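Side-chain contacts in eukaryotic translation initiation factor 5A-2 (Arabidopsis thaliana, PDB 3HKS), which promotes translation elongation and termination, binding between the exit and peptidyl sites of the ribosome and rescuing ribosomes stalled on polyproline and other difficult sequences: residues A[123-128]-A[132-137]; A[146-149]-A[154-157]. All coordinates share one frame; numbering follows the deposited sequence.

Contact 1: A[123-128]-A[132-137]; sequences KLPTDD and AQMRLG. With EDO (1,2-ethanediol), chain F.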
loop_
_atom_site.group_PDB
_atom_site.type_symbol
_atom_site.label_atom_id
_atom_site.label_comp_id
_atom_site.label_asym_id
_atom_site.label_seq_id
_atom_site.Cartn_x
_atom_site.Cartn_y
_atom_site.Cartn_z
ATOM N N LYS A 123 6.715 13.277 -0.574
ATOM C CA LYS A 123 6.312 14.527 0.029
ATOM C C LYS A 123 5.528 14.247 1.298
ATOM O O LYS A 123 5.205 13.088 1.598
ATOM C CB LYS A 123 5.497 15.360 -0.961
ATOM C CG LYS A 123 6.279 15.661 -2.254
ATOM C CD LYS A 123 5.686 16.817 -3.034
ATOM C CE LYS A 123 6.053 18.162 -2.407
ATOM N NZ LYS A 123 5.725 19.289 -3.323
ATOM N N LEU A 124 5.272 15.309 2.062
ATOM C CA LEU A 124 4.458 15.222 3.268
ATOM C C LEU A 124 3.069 14.665 2.932
ATOM O O LEU A 124 2.482 15.035 1.910
ATOM C CB LEU A 124 4.337 16.596 3.940
ATOM C CG LEU A 124 5.601 17.148 4.611
ATOM C CD1 LEU A 124 5.487 18.652 4.797
ATOM C CD2 LEU A 124 5.820 16.462 5.960
ATOM N N PRO A 125 2.542 13.771 3.788
ATOM C CA PRO A 125 1.237 13.192 3.434
ATOM C C PRO A 125 0.119 14.241 3.477
ATOM O O PRO A 125 0.253 15.262 4.155
ATOM C CB PRO A 125 1.020 12.103 4.491
ATOM C CG PRO A 125 1.965 12.435 5.621
ATOM C CD PRO A 125 3.068 13.279 5.082
ATOM N N THR A 126 -0.966 13.992 2.745
ATOM C CA THR A 126 -2.134 14.890 2.739
ATOM C C THR A 126 -2.855 14.920 4.103
ATOM O O THR A 126 -3.447 15.932 4.469
ATOM C CB THR A 126 -3.117 14.539 1.592
ATOM O OG1 THR A 126 -3.636 13.216 1.790
ATOM C CG2 THR A 126 -2.416 14.611 0.227
ATOM N N ASP A 127 -2.768 13.827 4.851
ATOM C CA ASP A 127 -3.250 13.741 6.233
ATOM C C ASP A 127 -2.561 14.777 7.139
ATOM O O ASP A 127 -1.348 14.723 7.350
ATOM C CB ASP A 127 -2.998 12.324 6.759
ATOM C CG ASP A 127 -3.643 12.056 8.114
ATOM O OD1 ASP A 127 -3.380 12.763 9.109
ATOM O OD2 ASP A 127 -4.401 11.070 8.199
ATOM N N ASP A 128 -3.353 15.696 7.691
ATOM C CA ASP A 128 -2.846 16.791 8.504
ATOM C C ASP A 128 -2.269 16.337 9.837
ATOM O O ASP A 128 -1.352 16.967 10.358
ATOM C CB ASP A 128 -3.939 17.841 8.724
ATOM C CG ASP A 128 -4.217 18.667 7.477
ATOM O OD1 ASP A 128 -3.331 18.761 6.595
ATOM O OD2 ASP A 128 -5.324 19.227 7.376
ATOM N N ALA A 132 1.607 17.068 10.797
ATOM C CA ALA A 132 1.922 17.794 12.018
ATOM C C ALA A 132 2.847 16.977 12.920
ATOM O O ALA A 132 3.764 17.532 13.527
ATOM C CB ALA A 132 0.656 18.180 12.758
ATOM N N GLN A 133 2.605 15.670 13.018
ATOM C CA GLN A 133 3.482 14.785 13.798
ATOM C C GLN A 133 4.925 14.803 13.280
ATOM O O GLN A 133 5.869 14.862 14.078
ATOM C CB GLN A 133 2.976 13.339 13.780
ATOM C CG GLN A 133 1.791 13.081 14.665
ATOM C CD GLN A 133 1.340 11.642 14.597
ATOM O OE1 GLN A 133 1.952 10.762 15.201
ATOM N NE2 GLN A 133 0.266 11.394 13.867
ATOM N N MET A 134 5.074 14.738 11.953
ATOM C CA MET A 134 6.388 14.749 11.304
ATOM C C MET A 134 7.109 16.074 11.509
ATOM O O MET A 134 8.264 16.079 11.911
ATOM C CB MET A 134 6.274 14.439 9.803
ATOM C CG MET A 134 5.841 13.010 9.536
ATOM S SD MET A 134 5.577 12.640 7.801
ATOM C CE MET A 134 7.224 12.840 7.156
ATOM N N ARG A 135 6.409 17.180 11.231
ATOM C CA ARG A 135 6.966 18.518 11.331
ATOM C C ARG A 135 7.338 18.876 12.761
ATOM O O ARG A 135 8.415 19.426 12.996
ATOM C CB ARG A 135 6.013 19.574 10.754
ATOM C CG ARG A 135 5.809 19.527 9.233
ATOM C CD ARG A 135 5.031 20.759 8.740
ATOM N NE ARG A 135 5.843 21.964 8.941
ATOM C CZ ARG A 135 5.380 23.165 9.303
ATOM N NH1 ARG A 135 4.082 23.362 9.527
ATOM N NH2 ARG A 135 6.228 24.177 9.449
ATOM N N LEU A 136 6.443 18.576 13.704
ATOM C CA LEU A 136 6.694 18.831 15.123
ATOM C C LEU A 136 7.850 17.992 15.651
ATOM O O LEU A 136 8.726 18.520 16.308
ATOM C CB LEU A 136 5.447 18.563 15.968
ATOM C CG LEU A 136 5.541 18.782 17.483
ATOM C CD1 LEU A 136 5.752 20.259 17.814
ATOM C CD2 LEU A 136 4.272 18.262 18.168
ATOM N N GLY A 137 7.832 16.689 15.376
ATOM C CA GLY A 137 8.905 15.790 15.795
ATOM C C GLY A 137 10.264 16.205 15.251
ATOM O O GLY A 137 11.254 16.158 15.962
HETATM C C1 EDO F . 3.939 10.695 -0.389
HETATM O O1 EDO F . 4.245 11.630 -1.445
HETATM C C2 EDO F . 2.768 11.209 0.443
HETATM O O2 EDO F . 2.213 10.168 1.262
#
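A132 opens the helical side of this contact: its backbone N donates to O of D128, four residues earlier, at 3.0 Å. The bond is nearly straight, 161° at the hydrogen, and makes the ordinary i to i+4 link of the first turn of helix 128-139. The methyl of A132, small enough to stay close to the backbone here, has its CB 3.4 Å from the same O of D128. Just before the helix D127 sits at the N-cap position, where its OD1 reaches forward over the first turn and accepts the backbone N-H of L130. M134 and L124 carry the apolar contact together, with P125 beside them. In M134 CG lies beside the backbone N (chi1 -68°), the chain runs on extended, and the bend at the thioether (chi3 65°) carries CE away from the proline ring. SD of M134 is left facing CD of P125 at 3.8 Å, while CE of M134 sits 4.1 Å from CD2 of L124. L124 also has CG beside its backbone N, and its branched CD2 reaches the helix as the two side chains slide past each other in opposite directions. The unbranched, pliant methionine can thus serve a rigid proline ring and a branched leucine at once, and it also packs on V160 of strand 154-163. R135 follows with its aliphatic part alone: its CG is 4.5 Å from CD2 of L124. The chemistry is therefore divided: backbone bonds and the D127 cap begin the helix, whereas weakly directional packing of sulfur and methyl groups holds the incoming loop against it.

Contact 2: A[146-149]-A[154-157]; sequences VSVM and EEQI. With EDO (1,2-ethanediol), chain F.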
loop_
_atom_site.group_PDB
_atom_site.type_symbol
_atom_site.label_atom_id
_atom_site.label_comp_id
_atom_site.label_asym_id
_atom_site.label_seq_id
_atom_site.Cartn_x
_atom_site.Cartn_y
_atom_site.Cartn_z
ATOM N N VAL A 146 8.905 6.812 10.046
ATOM C CA VAL A 146 7.829 7.013 9.084
ATOM C C VAL A 146 7.591 5.690 8.360
ATOM O O VAL A 146 8.530 5.116 7.797
ATOM C CB VAL A 146 8.220 8.133 8.056
ATOM C CG1 VAL A 146 7.162 8.310 6.977
ATOM C CG2 VAL A 146 8.479 9.458 8.773
ATOM N N SER A 147 6.350 5.200 8.402
ATOM C CA SER A 147 5.954 3.999 7.654
ATOM C C SER A 147 5.439 4.373 6.269
ATOM O O SER A 147 4.602 5.254 6.134
ATOM C CB SER A 147 4.874 3.211 8.402
ATOM O OG SER A 147 5.273 2.925 9.734
ATOM N N VAL A 148 5.959 3.701 5.248
ATOM C CA VAL A 148 5.568 3.946 3.868
ATOM C C VAL A 148 4.918 2.684 3.289
ATOM O O VAL A 148 5.492 1.586 3.350
ATOM C CB VAL A 148 6.783 4.381 2.994
ATOM C CG1 VAL A 148 6.383 4.534 1.523
ATOM C CG2 VAL A 148 7.418 5.696 3.537
ATOM N N MET A 149 3.717 2.844 2.737
ATOM C CA MET A 149 3.064 1.763 1.995
ATOM C C MET A 149 3.297 1.955 0.502
ATOM O O MET A 149 3.049 3.026 -0.034
ATOM C CB MET A 149 1.570 1.689 2.313
ATOM C CG MET A 149 0.909 0.358 1.852
ATOM S SD MET A 149 -0.838 0.275 2.289
ATOM C CE MET A 149 -1.524 1.591 1.308
ATOM N N GLU A 154 3.619 3.426 -6.581
ATOM C CA GLU A 154 2.873 4.447 -5.862
ATOM C C GLU A 154 3.096 4.245 -4.373
ATOM O O GLU A 154 3.141 3.123 -3.892
ATOM C CB GLU A 154 1.391 4.357 -6.215
ATOM C CG GLU A 154 0.531 5.500 -5.676
ATOM C CD GLU A 154 -0.822 5.611 -6.382
ATOM O OE1 GLU A 154 -0.937 5.186 -7.559
ATOM O OE2 GLU A 154 -1.768 6.140 -5.755
ATOM N N GLU A 155 3.264 5.342 -3.650
ATOM C CA GLU A 155 3.709 5.272 -2.262
ATOM C C GLU A 155 2.949 6.269 -1.416
ATOM O O GLU A 155 2.631 7.376 -1.863
ATOM C CB GLU A 155 5.220 5.522 -2.152
ATOM C CG GLU A 155 6.066 4.500 -2.900
ATOM C CD GLU A 155 7.550 4.605 -2.610
ATOM O OE1 GLU A 155 8.194 5.559 -3.081
ATOM O OE2 GLU A 155 8.083 3.711 -1.924
ATOM N N GLN A 156 2.657 5.862 -0.189
ATOM C CA GLN A 156 1.917 6.691 0.716
ATOM C C GLN A 156 2.502 6.559 2.111
ATOM O O GLN A 156 2.684 5.439 2.612
ATOM C CB GLN A 156 0.450 6.258 0.717
ATOM C CG GLN A 156 -0.476 7.152 1.518
ATOM C CD GLN A 156 -1.938 6.872 1.213
ATOM O OE1 GLN A 156 -2.641 6.297 2.032
ATOM N NE2 GLN A 156 -2.396 7.266 0.023
ATOM N N ILE A 157 2.797 7.702 2.730
ATOM C CA ILE A 157 3.166 7.726 4.147
ATOM C C ILE A 157 1.901 7.417 4.939
ATOM O O ILE A 157 0.921 8.139 4.838
ATOM C CB ILE A 157 3.804 9.084 4.572
ATOM C CG1 ILE A 157 5.194 9.241 3.923
ATOM C CG2 ILE A 157 3.877 9.194 6.115
ATOM C CD1 ILE A 157 5.794 10.699 3.982
HETATM C C1 EDO F . 3.939 10.695 -0.389
HETATM O O1 EDO F . 4.245 11.630 -1.445
HETATM C C2 EDO F . 2.768 11.209 0.443
HETATM O O2 EDO F . 2.213 10.168 1.262
#
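The carbonyl O of Q156 accepts the backbone N of M149 at 2.8 Å, and CA of V148 adds a CH···O contact to that same oxygen. In return N of Q156 donates to O of M149 at 2.9 Å, so M149 and Q156 form a hydrogen-bonded antiparallel pair. Their long, partly exposed side chains suit the face opposite V148 and I157, and CB of M149 lies 3.9 Å from O of Q156. V148 and I157 make the neighbouring non-hydrogen-bonded pair; CG2 of V148 is 4.2 Å from CG1 of I157. The N-H of I157 therefore points away from 146-149, and here it meets O2 of a 1,2-ethanediol, probably a crystallisation additive, at 2.9 Å. The tighter apolar contact is diagonal: CG1 of V146 comes within 3.5 Å of CG2 of I157. That valine methyl lies anti to its own nitrogen (chi1 176°), which turns it toward the isoleucine branch. Beta-branched residues suit these extended positions. E155 crosses V148 obliquely, its OE2 3.9 Å from CG1 of V148. Directional backbone bonds thus fix the strand register, one strand face supplies methyls to the domain core, and the carboxylate of E155, salt-bridged through OE1 to K119, probably keeps its charge satisfied at the border.

In the fold
Along the chain the two contacts come in series, neither nested nor crossed. Contact 1 closes first, folding the loop after strand 118-119 against helix 128-139. The chain then enters strand 142-151, turns, and returns as strand 154-163, the hairpin in which contact 2 closes. Their centres lie 12 Å apart, yet they touch, the backbone O of K123 packing on CD1 of I157 at 3.4 Å and CE of M134 lying 4.0 Å from CG2 of V146. Loop, helix and hairpin thereby pack together within the OB-fold domain, with strand 87-103 lining the same apolar region. One ethanediol also spans them, hydrogen-bonded to the backbone N of both K123 and I157.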